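PDB 2C4N: protein NAGD from Escherichia coli, which catalyses the magnesium-dependent removal of phosphate from nucleotides, probably over a broad range of mono-, di- and triphosphates. Local coordinates for residues V67-R81 / V174-K188. Sequence-based numbering, arbitrary orientation.
Sequences VFYTSAMATADFLRR and VGKPSPWIIRAALNK. With PO4 (phosphate ion), chain C; PO4 (phosphate ion), chain D.
Tyr69, Ala74 and Phe78 pack against Trp180, Ile181 and Ala184 in a buried, mainly apolar contact, with helix 71-80 crossing helix 180-188 at 85° beside the edge strand 68-70 of the six-stranded parallel sheet. With chi1 at -160°, CG opposite the backbone N, the Tyr69 ring swings across helix 180-188, alongside helix 71-80: Ala184 CB meets the ring edge, 3.4 Å from Tyr69 OH, while Lys188 runs past in the opposite direction, Lys188 CD 3.7 Å from Tyr69 CD1. Tyr69 OH donates to the anti lone pair of Asp77 OD2 (2.6 Å), and a water donates to Ala184 O and, weakly, to the same carboxylate oxygen. With an alanine in place of Tyr69, Asp77 would probably lose its phenol donor and a gap would open beside Ala184 and Lys188. The parallel sheet belongs to the HAD-type core, and segment 174-188 returns to it from the inserted cap domain through Lys176, whose NZ binds both phosphates and pairs with Asp9 and Asp206. Ala74 CB touches Val174 CG1 (3.7 Å) and Ile181 CG1 (3.8 Å). Phe78 turns its ring edge to the Trp180 face, planes at 82°, and Phe78 CB approaches Trp180 CH2 to 3.4 Å; Ala184 CB lies over the rim of the other indole face. Phe211 of a second subunit stacks on Trp180. Thr75 OG1, hydrogen-bonded to Ser71 O, rests 3.5 Å from Val174 CG2.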
loop_
_atom_site.group_PDB
_atom_site.type_symbol
_atom_site.label_atom_id
_atom_site.label_comp_id
_atom_site.label_asym_id
_atom_site.label_seq_id
_atom_site.Cartn_x
_atom_site.Cartn_y
_atom_site.Cartn_z
ATOM N N VAL A 67 0.173 -2.241 38.432
ATOM C CA VAL A 67 0.696 -1.185 37.580
ATOM C C VAL A 67 0.767 -1.561 36.109
ATOM O O VAL A 67 0.794 -0.679 35.255
ATOM C CB VAL A 67 2.101 -0.697 38.034
ATOM C CG1 VAL A 67 2.025 -0.160 39.446
ATOM C CG2 VAL A 67 3.126 -1.822 37.926
ATOM N N PHE A 68 0.769 -2.857 35.799
ATOM C CA PHE A 68 0.857 -3.279 34.402
ATOM C C PHE A 68 -0.412 -3.097 33.584
ATOM O O PHE A 68 -1.524 -3.292 34.072
ATOM C CB PHE A 68 1.307 -4.743 34.307
ATOM C CG PHE A 68 2.686 -4.978 34.831
ATOM C CD1 PHE A 68 2.886 -5.437 36.133
ATOM C CD2 PHE A 68 3.796 -4.671 34.047
ATOM C CE1 PHE A 68 4.176 -5.580 36.645
ATOM C CE2 PHE A 68 5.083 -4.811 34.551
ATOM C CZ PHE A 68 5.273 -5.265 35.854
ATOM N N TYR A 69 -0.232 -2.708 32.326
ATOM C CA TYR A 69 -1.354 -2.528 31.415
ATOM C C TYR A 69 -0.884 -3.008 30.048
ATOM O O TYR A 69 0.033 -2.434 29.463
ATOM C CB TYR A 69 -1.769 -1.052 31.349
ATOM C CG TYR A 69 -3.172 -0.840 30.831
ATOM C CD1 TYR A 69 -4.256 -1.489 31.423
ATOM C CD2 TYR A 69 -3.421 0.011 29.753
ATOM C CE1 TYR A 69 -5.560 -1.297 30.956
ATOM C CE2 TYR A 69 -4.718 0.211 29.277
ATOM C CZ TYR A 69 -5.782 -0.445 29.881
ATOM O OH TYR A 69 -7.067 -0.252 29.416
ATOM N N THR A 70 -1.496 -4.077 29.555
ATOM C CA THR A 70 -1.126 -4.643 28.264
ATOM C C THR A 70 -2.208 -4.366 27.232
ATOM O O THR A 70 -3.306 -3.926 27.571
ATOM C CB THR A 70 -0.971 -6.166 28.355
ATOM O OG1 THR A 70 -2.268 -6.757 28.494
ATOM C CG2 THR A 70 -0.122 -6.548 29.564
ATOM N N SER A 71 -1.897 -4.644 25.969
ATOM C CA SER A 71 -2.863 -4.437 24.900
ATOM C C SER A 71 -4.049 -5.383 25.059
ATOM O O SER A 71 -5.107 -5.144 24.486
ATOM C CB SER A 71 -2.210 -4.649 23.529
ATOM O OG SER A 71 -1.674 -5.950 23.407
ATOM N N ALA A 72 -3.872 -6.458 25.828
ATOM C CA ALA A 72 -4.959 -7.415 26.047
ATOM C C ALA A 72 -5.949 -6.814 27.035
ATOM O O ALA A 72 -7.160 -6.897 26.855
ATOM C CB ALA A 72 -4.410 -8.749 26.577
ATOM N N MET A 73 -5.416 -6.205 28.086
ATOM C CA MET A 73 -6.243 -5.552 29.094
ATOM C C MET A 73 -6.972 -4.377 28.455
ATOM O O MET A 73 -8.156 -4.163 28.696
ATOM C CB MET A 73 -5.363 -5.056 30.244
ATOM C CG MET A 73 -4.616 -6.169 30.965
ATOM S SD MET A 73 -3.498 -5.510 32.199
ATOM C CE MET A 73 -2.697 -7.001 32.802
ATOM N N ALA A 74 -6.246 -3.619 27.640
ATOM C CA ALA A 74 -6.809 -2.462 26.953
ATOM C C ALA A 74 -7.915 -2.883 25.999
ATOM O O ALA A 74 -8.931 -2.200 25.876
ATOM C CB ALA A 74 -5.710 -1.713 26.194
ATOM N N THR A 75 -7.723 -4.016 25.330
ATOM C CA THR A 75 -8.730 -4.523 24.399
ATOM C C THR A 75 -9.989 -4.921 25.168
ATOM O O THR A 75 -11.105 -4.647 24.735
ATOM C CB THR A 75 -8.201 -5.740 23.615
ATOM O OG1 THR A 75 -7.114 -5.328 22.775
ATOM C CG2 THR A 75 -9.308 -6.348 22.761
ATOM N N ALA A 76 -9.806 -5.560 26.319
ATOM C CA ALA A 76 -10.946 -5.962 27.138
ATOM C C ALA A 76 -11.682 -4.711 27.612
ATOM O O ALA A 76 -12.909 -4.666 27.598
ATOM C CB ALA A 76 -10.474 -6.789 28.345
ATOM N N ASP A 77 -10.929 -3.694 28.024
ATOM C CA ASP A 77 -11.526 -2.448 28.493
ATOM C C ASP A 77 -12.290 -1.767 27.369
ATOM O O ASP A 77 -13.330 -1.157 27.596
ATOM C CB ASP A 77 -10.460 -1.490 29.032
ATOM C CG ASP A 77 -9.988 -1.864 30.426
ATOM O OD1 ASP A 77 -10.747 -2.544 31.146
ATOM O OD2 ASP A 77 -8.870 -1.459 30.811
ATOM N N PHE A 78 -11.760 -1.873 26.155
ATOM C CA PHE A 78 -12.398 -1.288 24.984
ATOM C C PHE A 78 -13.736 -1.978 24.711
ATOM O O PHE A 78 -14.752 -1.323 24.488
ATOM C CB PHE A 78 -11.462 -1.433 23.777
ATOM C CG PHE A 78 -12.091 -1.067 22.458
ATOM C CD1 PHE A 78 -12.910 -1.971 21.784
ATOM C CD2 PHE A 78 -11.859 0.181 21.885
ATOM C CE1 PHE A 78 -13.489 -1.640 20.561
ATOM C CE2 PHE A 78 -12.434 0.520 20.660
ATOM C CZ PHE A 78 -13.253 -0.391 19.997
ATOM N N LEU A 79 -13.725 -3.303 24.752
ATOM C CA LEU A 79 -14.914 -4.104 24.480
ATOM C C LEU A 79 -15.967 -4.078 25.588
ATOM O O LEU A 79 -17.158 -4.282 25.330
ATOM C CB LEU A 79 -14.489 -5.543 24.185
ATOM C CG LEU A 79 -13.637 -5.665 22.913
ATOM C CD1 LEU A 79 -13.075 -7.065 22.775
ATOM C CD2 LEU A 79 -14.491 -5.304 21.713
ATOM N N ARG A 80 -15.529 -3.841 26.818
ATOM C CA ARG A 80 -16.446 -3.774 27.949
ATOM C C ARG A 80 -17.522 -2.741 27.673
ATOM O O ARG A 80 -18.699 -2.971 27.940
ATOM C CB ARG A 80 -15.705 -3.365 29.223
ATOM C CG ARG A 80 -15.291 -4.503 30.123
ATOM C CD ARG A 80 -14.843 -3.969 31.480
ATOM N NE ARG A 80 -14.371 -5.042 32.347
ATOM C CZ ARG A 80 -13.151 -5.562 32.303
ATOM N NH1 ARG A 80 -12.256 -5.104 31.438
ATOM N NH2 ARG A 80 -12.835 -6.554 33.123
ATOM N N ARG A 81 -17.102 -1.604 27.129
ATOM C CA ARG A 81 -18.007 -0.501 26.834
ATOM C C ARG A 81 -18.777 -0.678 25.532
ATOM O O ARG A 81 -19.453 0.245 25.083
ATOM C CB ARG A 81 -17.230 0.819 26.763
ATOM C CG ARG A 81 -15.812 0.783 27.339
ATOM C CD ARG A 81 -15.646 1.791 28.476
ATOM N NE ARG A 81 -14.260 2.224 28.666
ATOM C CZ ARG A 81 -13.643 3.120 27.899
ATOM N NH1 ARG A 81 -14.287 3.682 26.886
ATOM N NH2 ARG A 81 -12.387 3.466 28.152
ATOM N N VAL A 174 -5.857 -1.754 18.894
ATOM C CA VAL A 174 -6.020 -1.102 20.187
ATOM C C VAL A 174 -4.722 -0.513 20.733
ATOM O O VAL A 174 -4.730 0.549 21.351
ATOM C CB VAL A 174 -6.601 -2.098 21.226
ATOM C CG1 VAL A 174 -6.657 -1.452 22.610
ATOM C CG2 VAL A 174 -7.999 -2.542 20.795
ATOM N N GLY A 175 -3.608 -1.197 20.496
ATOM C CA GLY A 175 -2.329 -0.728 21.014
ATOM C C GLY A 175 -1.664 0.422 20.275
ATOM O O GLY A 175 -2.200 0.936 19.292
ATOM N N LYS A 176 -0.491 0.829 20.762
ATOM C CA LYS A 176 0.277 1.911 20.144
ATOM C C LYS A 176 0.505 1.534 18.682
ATOM O O LYS A 176 0.636 0.354 18.359
ATOM C CB LYS A 176 1.638 2.058 20.836
ATOM C CG LYS A 176 1.580 2.395 22.315
ATOM C CD LYS A 176 2.963 2.270 22.951
ATOM C CE LYS A 176 3.390 0.808 23.082
ATOM N NZ LYS A 176 4.846 0.674 23.392
ATOM N N PRO A 177 0.604 2.525 17.779
ATOM C CA PRO A 177 0.559 3.981 17.950
ATOM C C PRO A 177 -0.821 4.613 18.146
ATOM O O PRO A 177 -0.942 5.836 18.195
ATOM C CB PRO A 177 1.244 4.489 16.688
ATOM C CG PRO A 177 0.782 3.508 15.659
ATOM C CD PRO A 177 0.930 2.175 16.380
ATOM N N SER A 178 -1.855 3.790 18.261
ATOM C CA SER A 178 -3.198 4.312 18.464
ATOM C C SER A 178 -3.250 5.116 19.766
ATOM O O SER A 178 -2.843 4.638 20.824
ATOM C CB SER A 178 -4.204 3.163 18.523
ATOM O OG SER A 178 -5.482 3.633 18.903
ATOM N N PRO A 179 -3.741 6.360 19.697
ATOM C CA PRO A 179 -3.828 7.201 20.896
ATOM C C PRO A 179 -4.824 6.672 21.931
ATOM O O PRO A 179 -4.716 6.968 23.120
ATOM C CB PRO A 179 -4.254 8.558 20.332
ATOM C CG PRO A 179 -3.710 8.538 18.935
ATOM C CD PRO A 179 -4.040 7.141 18.487
ATOM N N TRP A 180 -5.791 5.879 21.487
ATOM C CA TRP A 180 -6.796 5.365 22.413
ATOM C C TRP A 180 -6.229 4.612 23.616
ATOM O O TRP A 180 -6.709 4.785 24.735
ATOM C CB TRP A 180 -7.795 4.457 21.695
ATOM C CG TRP A 180 -8.933 4.092 22.593
ATOM C CD1 TRP A 180 -10.063 4.823 22.823
ATOM C CD2 TRP A 180 -9.004 2.959 23.466
ATOM N NE1 TRP A 180 -10.832 4.218 23.788
ATOM C CE2 TRP A 180 -10.204 3.072 24.202
ATOM C CE3 TRP A 180 -8.165 1.862 23.701
ATOM C CZ2 TRP A 180 -10.587 2.128 25.161
ATOM C CZ3 TRP A 180 -8.546 0.924 24.655
ATOM C CH2 TRP A 180 -9.748 1.064 25.372
ATOM N N ILE A 181 -5.216 3.778 23.401
ATOM C CA ILE A 181 -4.656 3.033 24.521
ATOM C C ILE A 181 -4.051 3.962 25.573
ATOM O O ILE A 181 -3.997 3.617 26.749
ATOM C CB ILE A 181 -3.604 1.997 24.063
ATOM C CG1 ILE A 181 -3.311 1.030 25.217
ATOM C CG2 ILE A 181 -2.327 2.694 23.621
ATOM C CD1 ILE A 181 -2.540 -0.198 24.813
ATOM N N ILE A 182 -3.603 5.140 25.150
ATOM C CA ILE A 182 -3.046 6.113 26.083
ATOM C C ILE A 182 -4.215 6.663 26.905
ATOM O O ILE A 182 -4.097 6.884 28.112
ATOM C CB ILE A 182 -2.336 7.272 25.335
ATOM C CG1 ILE A 182 -1.191 6.722 24.470
ATOM C CG2 ILE A 182 -1.805 8.291 26.330
ATOM C CD1 ILE A 182 -0.164 5.899 25.237
ATOM N N ARG A 183 -5.347 6.879 26.240
ATOM C CA ARG A 183 -6.549 7.364 26.912
ATOM C C ARG A 183 -6.976 6.335 27.952
ATOM O O ARG A 183 -7.333 6.685 29.080
ATOM C CB ARG A 183 -7.682 7.576 25.900
ATOM C CG ARG A 183 -7.933 9.037 25.558
ATOM C CD ARG A 183 -8.291 9.810 26.816
ATOM N NE ARG A 183 -7.739 11.161 26.808
ATOM C CZ ARG A 183 -7.697 11.952 27.873
ATOM N NH1 ARG A 183 -8.176 11.528 29.032
ATOM N NH2 ARG A 183 -7.170 13.161 27.779
ATOM N N ALA A 184 -6.934 5.066 27.563
ATOM C CA ALA A 184 -7.306 3.972 28.458
ATOM C C ALA A 184 -6.377 3.938 29.664
ATOM O O ALA A 184 -6.808 3.696 30.787
ATOM C CB ALA A 184 -7.242 2.644 27.707
ATOM N N ALA A 185 -5.093 4.180 29.426
ATOM C CA ALA A 185 -4.107 4.184 30.500
ATOM C C ALA A 185 -4.376 5.340 31.459
ATOM O O ALA A 185 -4.270 5.183 32.679
ATOM C CB ALA A 185 -2.696 4.285 29.919
ATOM N N LEU A 186 -4.721 6.502 30.906
ATOM C CA LEU A 186 -5.034 7.676 31.720
ATOM C C LEU A 186 -6.258 7.388 32.582
ATOM O O LEU A 186 -6.289 7.720 33.763
ATOM C CB LEU A 186 -5.313 8.900 30.835
ATOM C CG LEU A 186 -4.152 9.502 30.035
ATOM C CD1 LEU A 186 -4.684 10.591 29.112
ATOM C CD2 LEU A 186 -3.108 10.071 30.977
ATOM N N ASN A 187 -7.278 6.795 32.007
ATOM C CA ASN A 187 -8.470 6.465 32.746
ATOM C C ASN A 187 -8.135 5.506 33.875
ATOM O O ASN A 187 -8.715 5.557 34.897
ATOM C CB ASN A 187 -9.628 5.907 31.871
ATOM C CG ASN A 187 -10.063 6.851 30.705
ATOM O OD1 ASN A 187 -9.748 8.019 30.686
ATOM N ND2 ASN A 187 -10.750 6.297 29.729
ATOM N N LYS A 188 -7.198 4.614 33.643
ATOM C CA LYS A 188 -6.775 3.660 34.666
ATOM C C LYS A 188 -6.179 4.401 35.860
ATOM O O LYS A 188 -6.308 3.963 36.998
ATOM C CB LYS A 188 -5.751 2.674 34.078
ATOM C CG LYS A 188 -5.103 1.721 35.086
ATOM C CD LYS A 188 -4.215 0.695 34.365
ATOM C CE LYS A 188 -3.287 -0.076 35.313
ATOM N NZ LYS A 188 -3.999 -0.990 36.243
HETATM P P PO4 C . 6.096 -1.287 20.157
HETATM O O1 PO4 C . 6.080 -2.401 21.137
HETATM O O2 PO4 C . 7.342 -1.349 19.357
HETATM O O3 PO4 C . 4.925 -1.407 19.256
HETATM O O4 PO4 C . 6.032 0.008 20.876
HETATM P P PO4 D . 6.663 -2.790 24.321
HETATM O O1 PO4 D . 6.604 -2.878 25.801
HETATM O O2 PO4 D . 5.455 -2.094 23.815
HETATM O O3 PO4 D . 7.865 -2.043 23.918
HETATM O O4 PO4 D . 6.727 -4.160 23.750
HETATM O O HOH W 1 -8.996 1.887 31.127
#